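Local coordinates for coat protein (Sulfolobus turreted icosahedral virus, PDB 2BBD) that forms the shell of the virus particle as its major capsid protein, with a fold that points to common ancestry with bacterial and eukaryotic viruses, at residues G39-S44 against T102-S107; Q214-I219 against A271-R276; T231-K236 against I293-A298. One frame throughout, in Å; residues are numbered along the deposited sequence.

Contact 1. Residues G39-S44 against T102-S107; sequences GSISNS and TSVPAS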
loop_
_atom_site.group_PDB
_atom_site.type_symbol
_atom_site.label_atom_id
_atom_site.label_comp_id
_atom_site.label_asym_id
_atom_site.label_seq_id
_atom_site.Cartn_x
_atom_site.Cartn_y
_atom_site.Cartn_z
ATOM N N GLY A 39 6.117 -20.779 -0.251
ATOM C CA GLY A 39 5.732 -22.162 -0.042
ATOM C C GLY A 39 5.170 -22.760 -1.316
ATOM O O GLY A 39 5.761 -22.624 -2.386
ATOM N N SER A 40 4.018 -23.412 -1.211
ATOM C CA SER A 40 3.400 -24.018 -2.376
ATOM C C SER A 40 1.892 -24.030 -2.270
ATOM O O SER A 40 1.326 -23.783 -1.203
ATOM C CB SER A 40 3.883 -25.457 -2.551
ATOM O OG SER A 40 3.318 -26.289 -1.553
ATOM N N ILE A 41 1.259 -24.304 -3.405
ATOM C CA ILE A 41 -0.188 -24.413 -3.503
ATOM C C ILE A 41 -0.411 -25.805 -4.081
ATOM O O ILE A 41 0.159 -26.149 -5.113
ATOM C CB ILE A 41 -0.786 -23.329 -4.440
ATOM C CG1 ILE A 41 -0.574 -21.942 -3.811
ATOM C CG2 ILE A 41 -2.286 -23.594 -4.663
ATOM C CD1 ILE A 41 -1.030 -20.775 -4.673
ATOM N N SER A 42 -1.226 -26.606 -3.405
ATOM C CA SER A 42 -1.480 -27.973 -3.840
ATOM C C SER A 42 -2.906 -28.276 -4.236
ATOM O O SER A 42 -3.847 -27.670 -3.731
ATOM C CB SER A 42 -1.059 -28.959 -2.744
ATOM O OG SER A 42 0.346 -29.047 -2.657
ATOM N N ASN A 43 -3.045 -29.238 -5.145
ATOM C CA ASN A 43 -4.341 -29.682 -5.635
ATOM C C ASN A 43 -4.425 -31.194 -5.442
ATOM O O ASN A 43 -3.688 -31.950 -6.076
ATOM C CB ASN A 43 -4.491 -29.341 -7.120
ATOM C CG ASN A 43 -5.804 -29.846 -7.719
ATOM O OD1 ASN A 43 -6.673 -30.359 -7.011
ATOM N ND2 ASN A 43 -5.951 -29.688 -9.031
ATOM N N SER A 44 -5.307 -31.635 -4.553
ATOM C CA SER A 44 -5.462 -33.066 -4.313
ATOM C C SER A 44 -6.718 -33.595 -4.998
ATOM O O SER A 44 -7.080 -34.757 -4.833
ATOM C CB SER A 44 -5.512 -33.351 -2.809
ATOM O OG SER A 44 -6.619 -32.716 -2.205
ATOM N N THR A 102 -2.747 -19.458 -13.332
ATOM C CA THR A 102 -1.854 -20.603 -13.397
ATOM C C THR A 102 -2.641 -21.862 -13.034
ATOM O O THR A 102 -3.544 -21.827 -12.193
ATOM C CB THR A 102 -0.673 -20.445 -12.422
ATOM O OG1 THR A 102 0.182 -19.394 -12.885
ATOM C CG2 THR A 102 0.131 -21.759 -12.307
ATOM N N SER A 103 -2.290 -22.971 -13.669
ATOM C CA SER A 103 -2.967 -24.233 -13.425
ATOM C C SER A 103 -2.215 -25.110 -12.428
ATOM O O SER A 103 -1.000 -25.246 -12.505
ATOM C CB SER A 103 -3.135 -24.990 -14.748
ATOM O OG SER A 103 -3.658 -26.295 -14.541
ATOM N N VAL A 104 -2.947 -25.691 -11.487
ATOM C CA VAL A 104 -2.357 -26.596 -10.514
ATOM C C VAL A 104 -2.853 -27.982 -10.921
ATOM O O VAL A 104 -4.047 -28.276 -10.829
ATOM C CB VAL A 104 -2.834 -26.297 -9.070
ATOM C CG1 VAL A 104 -2.063 -27.166 -8.088
ATOM C CG2 VAL A 104 -2.648 -24.818 -8.747
ATOM N N PRO A 105 -1.944 -28.842 -11.395
ATOM C CA PRO A 105 -2.285 -30.202 -11.825
ATOM C C PRO A 105 -2.915 -31.034 -10.719
ATOM O O PRO A 105 -2.606 -30.847 -9.540
ATOM C CB PRO A 105 -0.936 -30.775 -12.257
ATOM C CG PRO A 105 -0.196 -29.562 -12.723
ATOM C CD PRO A 105 -0.526 -28.552 -11.660
ATOM N N ALA A 106 -3.803 -31.946 -11.106
ATOM C CA ALA A 106 -4.439 -32.834 -10.145
ATOM C C ALA A 106 -3.301 -33.594 -9.478
ATOM O O ALA A 106 -2.378 -34.042 -10.153
ATOM C CB ALA A 106 -5.366 -33.797 -10.861
ATOM N N SER A 107 -3.357 -33.720 -8.155
ATOM C CA SER A 107 -2.317 -34.411 -7.403
ATOM C C SER A 107 -0.956 -33.734 -7.570
ATOM O O SER A 107 0.092 -34.354 -7.384
ATOM C CB SER A 107 -2.224 -35.872 -7.847
ATOM O OG SER A 107 -3.439 -36.548 -7.584
#
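This is a side-chain-to-backbone contact at the edge of the N-terminal half of the chain. Asn43, on strand 29-43, meets the segment 102-107, just before strand 108-123 begins. Asn43 carries most of it. Its CG stands anti to the backbone N (chi1 177°), which sends the amide toward Val104 and Pro105. Asn43 ND2 donates to Val104 O at 3.0 Å, and the bond is nearly straight at 169°. The acceptor lies in the plane of the amide, but the donor sits above the carbonyl plane of Val104. The same nitrogen also donates to Ala47 O, and Asn43 OD1 accepts from Gly45 N, so both ends of the amide are held. Strands 29-43 and 108-123 are neighbours in one sheet of the first of two jelly rolls in this chain, and Asn43 also bonds to Gly108 through the backbone. One step earlier, Ser107 N makes a weak, bent bond of 2.8 Å to Asn43 O. Apolar packing lies beside the amide. Val104 CG1 presses against Asn43 CB at 3.4 Å, a tight approach. Val104 CG2 comes within 4.3 Å of Ile41 CG2, and both side chains also touch Val110.

Contact 2. Residues Q214-I219 against A271-R276; sequences QLVYVI and AIIDFR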
loop_
_atom_site.group_PDB
_atom_site.type_symbol
_atom_site.label_atom_id
_atom_site.label_comp_id
_atom_site.label_asym_id
_atom_site.label_seq_id
_atom_site.Cartn_x
_atom_site.Cartn_y
_atom_site.Cartn_z
ATOM N N GLN A 214 -1.441 8.390 -4.892
ATOM C CA GLN A 214 -2.670 7.667 -4.645
ATOM C C GLN A 214 -2.869 6.544 -5.642
ATOM O O GLN A 214 -2.845 6.769 -6.859
ATOM C CB GLN A 214 -3.851 8.625 -4.729
ATOM C CG GLN A 214 -5.195 7.998 -4.420
ATOM C CD GLN A 214 -6.343 8.892 -4.825
ATOM O OE1 GLN A 214 -7.497 8.660 -4.450
ATOM N NE2 GLN A 214 -6.035 9.922 -5.608
ATOM N N LEU A 215 -3.052 5.335 -5.122
ATOM C CA LEU A 215 -3.304 4.178 -5.964
ATOM C C LEU A 215 -4.802 3.953 -5.940
ATOM O O LEU A 215 -5.403 3.829 -4.876
ATOM C CB LEU A 215 -2.605 2.924 -5.434
ATOM C CG LEU A 215 -3.170 1.619 -6.032
ATOM C CD1 LEU A 215 -3.000 1.616 -7.558
ATOM C CD2 LEU A 215 -2.471 0.409 -5.406
ATOM N N VAL A 216 -5.407 3.922 -7.117
ATOM C CA VAL A 216 -6.834 3.704 -7.206
ATOM C C VAL A 216 -7.130 2.511 -8.085
ATOM O O VAL A 216 -6.588 2.397 -9.183
ATOM C CB VAL A 216 -7.568 4.916 -7.824
ATOM C CG1 VAL A 216 -9.075 4.631 -7.878
ATOM C CG2 VAL A 216 -7.265 6.182 -7.025
ATOM N N TYR A 217 -7.972 1.612 -7.592
ATOM C CA TYR A 217 -8.382 0.472 -8.389
ATOM C C TYR A 217 -9.860 0.250 -8.152
ATOM O O TYR A 217 -10.384 0.568 -7.087
ATOM C CB TYR A 217 -7.567 -0.792 -8.091
ATOM C CG TYR A 217 -7.588 -1.277 -6.665
ATOM C CD1 TYR A 217 -6.763 -0.701 -5.704
ATOM C CD2 TYR A 217 -8.388 -2.353 -6.292
ATOM C CE1 TYR A 217 -6.724 -1.193 -4.400
ATOM C CE2 TYR A 217 -8.360 -2.856 -4.983
ATOM C CZ TYR A 217 -7.521 -2.271 -4.043
ATOM O OH TYR A 217 -7.467 -2.766 -2.754
ATOM N N VAL A 218 -10.528 -0.274 -9.170
ATOM C CA VAL A 218 -11.963 -0.481 -9.121
ATOM C C VAL A 218 -12.373 -1.937 -9.339
ATOM O O VAL A 218 -11.821 -2.630 -10.184
ATOM C CB VAL A 218 -12.634 0.430 -10.177
ATOM C CG1 VAL A 218 -14.120 0.335 -10.080
ATOM C CG2 VAL A 218 -12.178 1.870 -9.961
ATOM N N ILE A 219 -13.352 -2.390 -8.569
ATOM C CA ILE A 219 -13.817 -3.764 -8.673
ATOM C C ILE A 219 -15.219 -3.866 -9.263
ATOM O O ILE A 219 -16.168 -3.239 -8.779
ATOM C CB ILE A 219 -13.842 -4.456 -7.285
ATOM C CG1 ILE A 219 -12.451 -4.435 -6.646
ATOM C CG2 ILE A 219 -14.343 -5.888 -7.434
ATOM C CD1 ILE A 219 -11.370 -5.150 -7.436
ATOM N N ALA A 271 -4.780 2.590 -11.381
ATOM C CA ALA A 271 -3.925 3.711 -11.762
ATOM C C ALA A 271 -3.363 4.442 -10.542
ATOM O O ALA A 271 -3.945 4.424 -9.455
ATOM C CB ALA A 271 -4.701 4.692 -12.662
ATOM N N ILE A 272 -2.210 5.076 -10.728
ATOM C CA ILE A 272 -1.577 5.829 -9.659
ATOM C C ILE A 272 -1.498 7.316 -9.985
ATOM O O ILE A 272 -1.149 7.706 -11.101
ATOM C CB ILE A 272 -0.158 5.328 -9.387
ATOM C CG1 ILE A 272 -0.210 3.914 -8.781
ATOM C CG2 ILE A 272 0.558 6.306 -8.468
ATOM C CD1 ILE A 272 1.146 3.252 -8.618
ATOM N N ILE A 273 -1.832 8.139 -8.999
ATOM C CA ILE A 273 -1.769 9.585 -9.145
ATOM C C ILE A 273 -0.600 10.119 -8.340
ATOM O O ILE A 273 -0.662 10.160 -7.110
ATOM C CB ILE A 273 -3.033 10.303 -8.600
ATOM C CG1 ILE A 273 -4.258 9.948 -9.436
ATOM C CG2 ILE A 273 -2.800 11.806 -8.574
ATOM C CD1 ILE A 273 -4.854 8.608 -9.085
ATOM N N ASP A 274 0.470 10.512 -9.021
ATOM C CA ASP A 274 1.612 11.091 -8.328
ATOM C C ASP A 274 1.322 12.581 -8.244
ATOM O O ASP A 274 1.464 13.311 -9.223
ATOM C CB ASP A 274 2.910 10.837 -9.095
ATOM C CG ASP A 274 3.339 9.382 -9.047
ATOM O OD1 ASP A 274 2.939 8.603 -9.932
ATOM O OD2 ASP A 274 4.067 9.014 -8.107
ATOM N N PHE A 275 0.900 13.017 -7.063
ATOM C CA PHE A 275 0.544 14.406 -6.828
ATOM C C PHE A 275 1.571 15.459 -7.237
ATOM O O PHE A 275 1.192 16.501 -7.771
ATOM C CB PHE A 275 0.140 14.581 -5.363
ATOM C CG PHE A 275 -1.072 13.769 -4.977
ATOM C CD1 PHE A 275 -2.325 14.074 -5.502
ATOM C CD2 PHE A 275 -0.953 12.674 -4.118
ATOM C CE1 PHE A 275 -3.452 13.300 -5.180
ATOM C CE2 PHE A 275 -2.063 11.894 -3.790
ATOM C CZ PHE A 275 -3.320 12.210 -4.325
ATOM N N ARG A 276 2.858 15.201 -7.018
ATOM C CA ARG A 276 3.879 16.179 -7.384
ATOM C C ARG A 276 3.847 16.502 -8.875
ATOM O O ARG A 276 4.394 17.514 -9.307
ATOM C CB ARG A 276 5.278 15.688 -7.010
ATOM C CG ARG A 276 5.720 14.468 -7.780
ATOM C CD ARG A 276 7.207 14.203 -7.591
ATOM N NE ARG A 276 7.610 12.939 -8.204
ATOM C CZ ARG A 276 7.355 12.593 -9.466
ATOM N NH1 ARG A 276 6.690 13.414 -10.274
ATOM N NH2 ARG A 276 7.762 11.415 -9.922
#
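Strands 214-219 and 271-274 run antiparallel, with Gln214-Ile273 and Val216-Ala271 as hydrogen-bonded pairs and Leu215-Ile272 as the non-hydrogen-bonded pair between them. Both bonds of each hydrogen-bonded pair are present. The straightest is Val216 N to Ala271 O, 2.8 Å at 175°. Ile272 CA adds a CA-H...O contact of 3.2 Å to Gln214 O. Beyond Asp274 the chain leaves the strand for a 3-10 segment that starts with Phe275 and Arg276.

Gln214, Val216, Ala271 and Ile273 put their side chains on one face. The extended chain of Gln214 runs alongside Ile273 in the same direction. Phe275 swings its ring back to Gln214, and Phe275 CZ lies 3.6 Å from Gln214 CB. The amide and ring planes are only 20° apart. The buried amide is satisfied elsewhere: NE2 by Tyr233 OH and OE1 by Ser307 OG. Val216 CG2 touches Ile273 CD1 at 4.0 Å. These strands belong to the second jelly roll, in the sheet that also contains strands 182-193 and 303-313. The face with Gln214 and Val216 looks into the sandwich, where they meet Tyr295 and Leu297 of the opposing sheet.

Leu215 and Ile272 occupy the other face. Leu215 CD1 meets Ile272 CG1 at 3.8 Å and also approaches Ala271 O. Helix 79-89 packs over this face, with Ile84 on Leu215 and Tyr88 on Ile272. Tyr261 of helix 250-261 also touches Ile272.

Contact 3. Residues T231-K236 against I293-A298; sequences TEYELK and IEYDLA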
loop_
_atom_site.group_PDB
_atom_site.type_symbol
_atom_site.label_atom_id
_atom_site.label_comp_id
_atom_site.label_asym_id
_atom_site.label_seq_id
_atom_site.Cartn_x
_atom_site.Cartn_y
_atom_site.Cartn_z
ATOM N N THR A 231 -13.087 5.641 -16.665
ATOM C CA THR A 231 -12.773 6.385 -17.884
ATOM C C THR A 231 -12.137 7.747 -17.627
ATOM O O THR A 231 -11.371 8.248 -18.451
ATOM C CB THR A 231 -14.039 6.581 -18.736
ATOM O OG1 THR A 231 -15.039 7.256 -17.962
ATOM C CG2 THR A 231 -14.578 5.240 -19.180
ATOM N N GLU A 232 -12.438 8.335 -16.473
ATOM C CA GLU A 232 -11.908 9.650 -16.134
ATOM C C GLU A 232 -11.665 9.800 -14.635
ATOM O O GLU A 232 -12.436 9.286 -13.820
ATOM C CB GLU A 232 -12.897 10.730 -16.587
ATOM C CG GLU A 232 -12.391 12.162 -16.477
ATOM C CD GLU A 232 -11.697 12.638 -17.746
ATOM O OE1 GLU A 232 -12.015 12.110 -18.837
ATOM O OE2 GLU A 232 -10.846 13.553 -17.660
ATOM N N TYR A 233 -10.596 10.517 -14.288
ATOM C CA TYR A 233 -10.230 10.778 -12.897
ATOM C C TYR A 233 -10.157 12.286 -12.712
ATOM O O TYR A 233 -9.639 13.003 -13.566
ATOM C CB TYR A 233 -8.865 10.171 -12.554
ATOM C CG TYR A 233 -8.346 10.594 -11.193
ATOM C CD1 TYR A 233 -8.631 9.847 -10.051
ATOM C CD2 TYR A 233 -7.584 11.758 -11.047
ATOM C CE1 TYR A 233 -8.170 10.245 -8.795
ATOM C CE2 TYR A 233 -7.119 12.167 -9.791
ATOM C CZ TYR A 233 -7.415 11.404 -8.676
ATOM O OH TYR A 233 -6.959 11.795 -7.441
ATOM N N GLU A 234 -10.648 12.761 -11.577
ATOM C CA GLU A 234 -10.663 14.187 -11.313
ATOM C C GLU A 234 -10.340 14.512 -9.854
ATOM O O GLU A 234 -10.937 13.939 -8.940
ATOM C CB GLU A 234 -12.051 14.722 -11.669
ATOM C CG GLU A 234 -12.189 16.226 -11.744
ATOM C CD GLU A 234 -13.626 16.643 -12.042
ATOM O OE1 GLU A 234 -14.316 15.912 -12.784
ATOM O OE2 GLU A 234 -14.060 17.698 -11.539
ATOM N N LEU A 235 -9.379 15.411 -9.650
ATOM C CA LEU A 235 -9.003 15.863 -8.312
ATOM C C LEU A 235 -9.452 17.317 -8.291
ATOM O O LEU A 235 -8.905 18.160 -9.012
ATOM C CB LEU A 235 -7.491 15.780 -8.090
ATOM C CG LEU A 235 -7.092 16.151 -6.657
ATOM C CD1 LEU A 235 -7.660 15.108 -5.687
ATOM C CD2 LEU A 235 -5.569 16.243 -6.529
ATOM N N LYS A 236 -10.446 17.613 -7.463
ATOM C CA LYS A 236 -11.000 18.957 -7.423
ATOM C C LYS A 236 -11.046 19.633 -6.055
ATOM O O LYS A 236 -11.358 19.000 -5.043
ATOM C CB LYS A 236 -12.412 18.906 -8.020
ATOM C CG LYS A 236 -13.168 20.221 -8.075
ATOM C CD LYS A 236 -14.591 19.961 -8.565
ATOM C CE LYS A 236 -15.401 21.241 -8.706
ATOM N NZ LYS A 236 -16.803 20.949 -9.161
ATOM N N ILE A 293 -10.810 18.897 -0.630
ATOM C CA ILE A 293 -10.315 18.296 -1.858
ATOM C C ILE A 293 -10.891 16.894 -1.983
ATOM O O ILE A 293 -10.809 16.088 -1.058
ATOM C CB ILE A 293 -8.776 18.233 -1.877
ATOM C CG1 ILE A 293 -8.198 19.621 -1.568
ATOM C CG2 ILE A 293 -8.297 17.780 -3.250
ATOM C CD1 ILE A 293 -6.671 19.694 -1.612
ATOM N N GLU A 294 -11.490 16.622 -3.137
ATOM C CA GLU A 294 -12.115 15.338 -3.421
ATOM C C GLU A 294 -11.516 14.717 -4.670
ATOM O O GLU A 294 -10.922 15.414 -5.499
ATOM C CB GLU A 294 -13.610 15.542 -3.677
ATOM C CG GLU A 294 -13.878 16.606 -4.751
ATOM C CD GLU A 294 -15.303 16.617 -5.283
ATOM O OE1 GLU A 294 -16.245 16.295 -4.523
ATOM O OE2 GLU A 294 -15.485 16.971 -6.469
ATOM N N TYR A 295 -11.651 13.401 -4.798
ATOM C CA TYR A 295 -11.206 12.739 -6.015
ATOM C C TYR A 295 -12.495 12.135 -6.576
ATOM O O TYR A 295 -13.330 11.618 -5.828
ATOM C CB TYR A 295 -10.101 11.702 -5.742
ATOM C CG TYR A 295 -10.522 10.330 -5.267
ATOM C CD1 TYR A 295 -10.853 9.329 -6.175
ATOM C CD2 TYR A 295 -10.509 10.009 -3.907
ATOM C CE1 TYR A 295 -11.158 8.039 -5.743
ATOM C CE2 TYR A 295 -10.809 8.729 -3.468
ATOM C CZ TYR A 295 -11.132 7.750 -4.387
ATOM O OH TYR A 295 -11.445 6.483 -3.949
ATOM N N ASP A 296 -12.674 12.262 -7.887
ATOM C CA ASP A 296 -13.879 11.792 -8.560
ATOM C C ASP A 296 -13.562 10.833 -9.695
ATOM O O ASP A 296 -12.488 10.894 -10.296
ATOM C CB ASP A 296 -14.644 12.989 -9.136
ATOM C CG ASP A 296 -14.758 14.143 -8.153
ATOM O OD1 ASP A 296 -14.667 15.307 -8.594
ATOM O OD2 ASP A 296 -14.949 13.891 -6.945
ATOM N N LEU A 297 -14.513 9.960 -9.997
ATOM C CA LEU A 297 -14.328 9.005 -11.073
ATOM C C LEU A 297 -15.545 8.881 -11.983
ATOM O O LEU A 297 -16.679 9.124 -11.573
ATOM C CB LEU A 297 -13.996 7.620 -10.511
ATOM C CG LEU A 297 -12.700 7.411 -9.722
ATOM C CD1 LEU A 297 -12.679 5.973 -9.192
ATOM C CD2 LEU A 297 -11.476 7.684 -10.605
ATOM N N ALA A 298 -15.280 8.524 -13.234
ATOM C CA ALA A 298 -16.326 8.285 -14.213
ATOM C C ALA A 298 -16.206 6.792 -14.439
ATOM O O ALA A 298 -15.150 6.314 -14.862
ATOM C CB ALA A 298 -16.048 9.043 -15.508
#
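Tyr233 packs against both Leu297 and Tyr295 across two antiparallel strands. Leu297 CD2 lies near the plane of the Tyr233 ring, at its edge, 3.6 Å from Tyr233 CD1. The two tyrosine side chains cross at about a right angle. Tyr233 OH, held by Gln214, comes within 3.6 Å of Tyr295 CB. Tyr295 CG is set between its backbone N and carbonyl carbon (chi1 82°), and the far end of its ring leads away from strand 231-236. On the same face, Leu235 CD1 touches Ile293 CG2 at 3.7 Å.

These strands are the central pair of a four-stranded sheet in the second jelly roll, flanked by strands 200-204 and 243-249. The other face gathers several acids, Glu234, Glu294 and Asp296, with Lys236 among them. The carboxylates of Glu234 and Asp296 stand nearly perpendicular, with Glu234 OE2 3.8 Å from Asp296 OD1. Glu294 OE2 is only 2.8 Å from Asp296 OD1, and Asp244 adds a further acid beside Glu234. Such crowding would be eased if a carboxylate here were protonated. Glu294 OE1 is held by His201 ND1. The extended Lys236 lies alongside Glu294, but Lys236 NZ remains 5.0 Å from Glu294 OE2, too far for a salt bridge.

Paired backbone bonds join Glu234 to Asp296 and Lys236 to Glu294; Asp296 N to Glu234 O is short at 2.6 Å. Further out, Val202 of the adjacent strand 200-204 flanks Tyr295 and Leu297. Val305 of strand 303-313, in the facing sheet, touches both of them.

Overall arrangement
Contacts 2 and 3 lie in the two facing sheets of the second jelly roll, with centres about 10 Å apart. They touch through the core. Gln214 NE2 is 2.8 Å from Tyr233 OH, a probable hydrogen bond. Ile273 CG1 packs on Tyr233 CZ at 3.6 Å, and Phe275 CE1 approaches Leu235 CD2 at 3.9 Å. Their segments alternate along the chain, since strand 210-219 leads to 230-237 and strand 270-284 leads to 293-299. Contact 1 belongs to the first jelly roll. Its centre is about 34 Å from that of contact 2 and 42 Å from that of contact 3, and it touches neither.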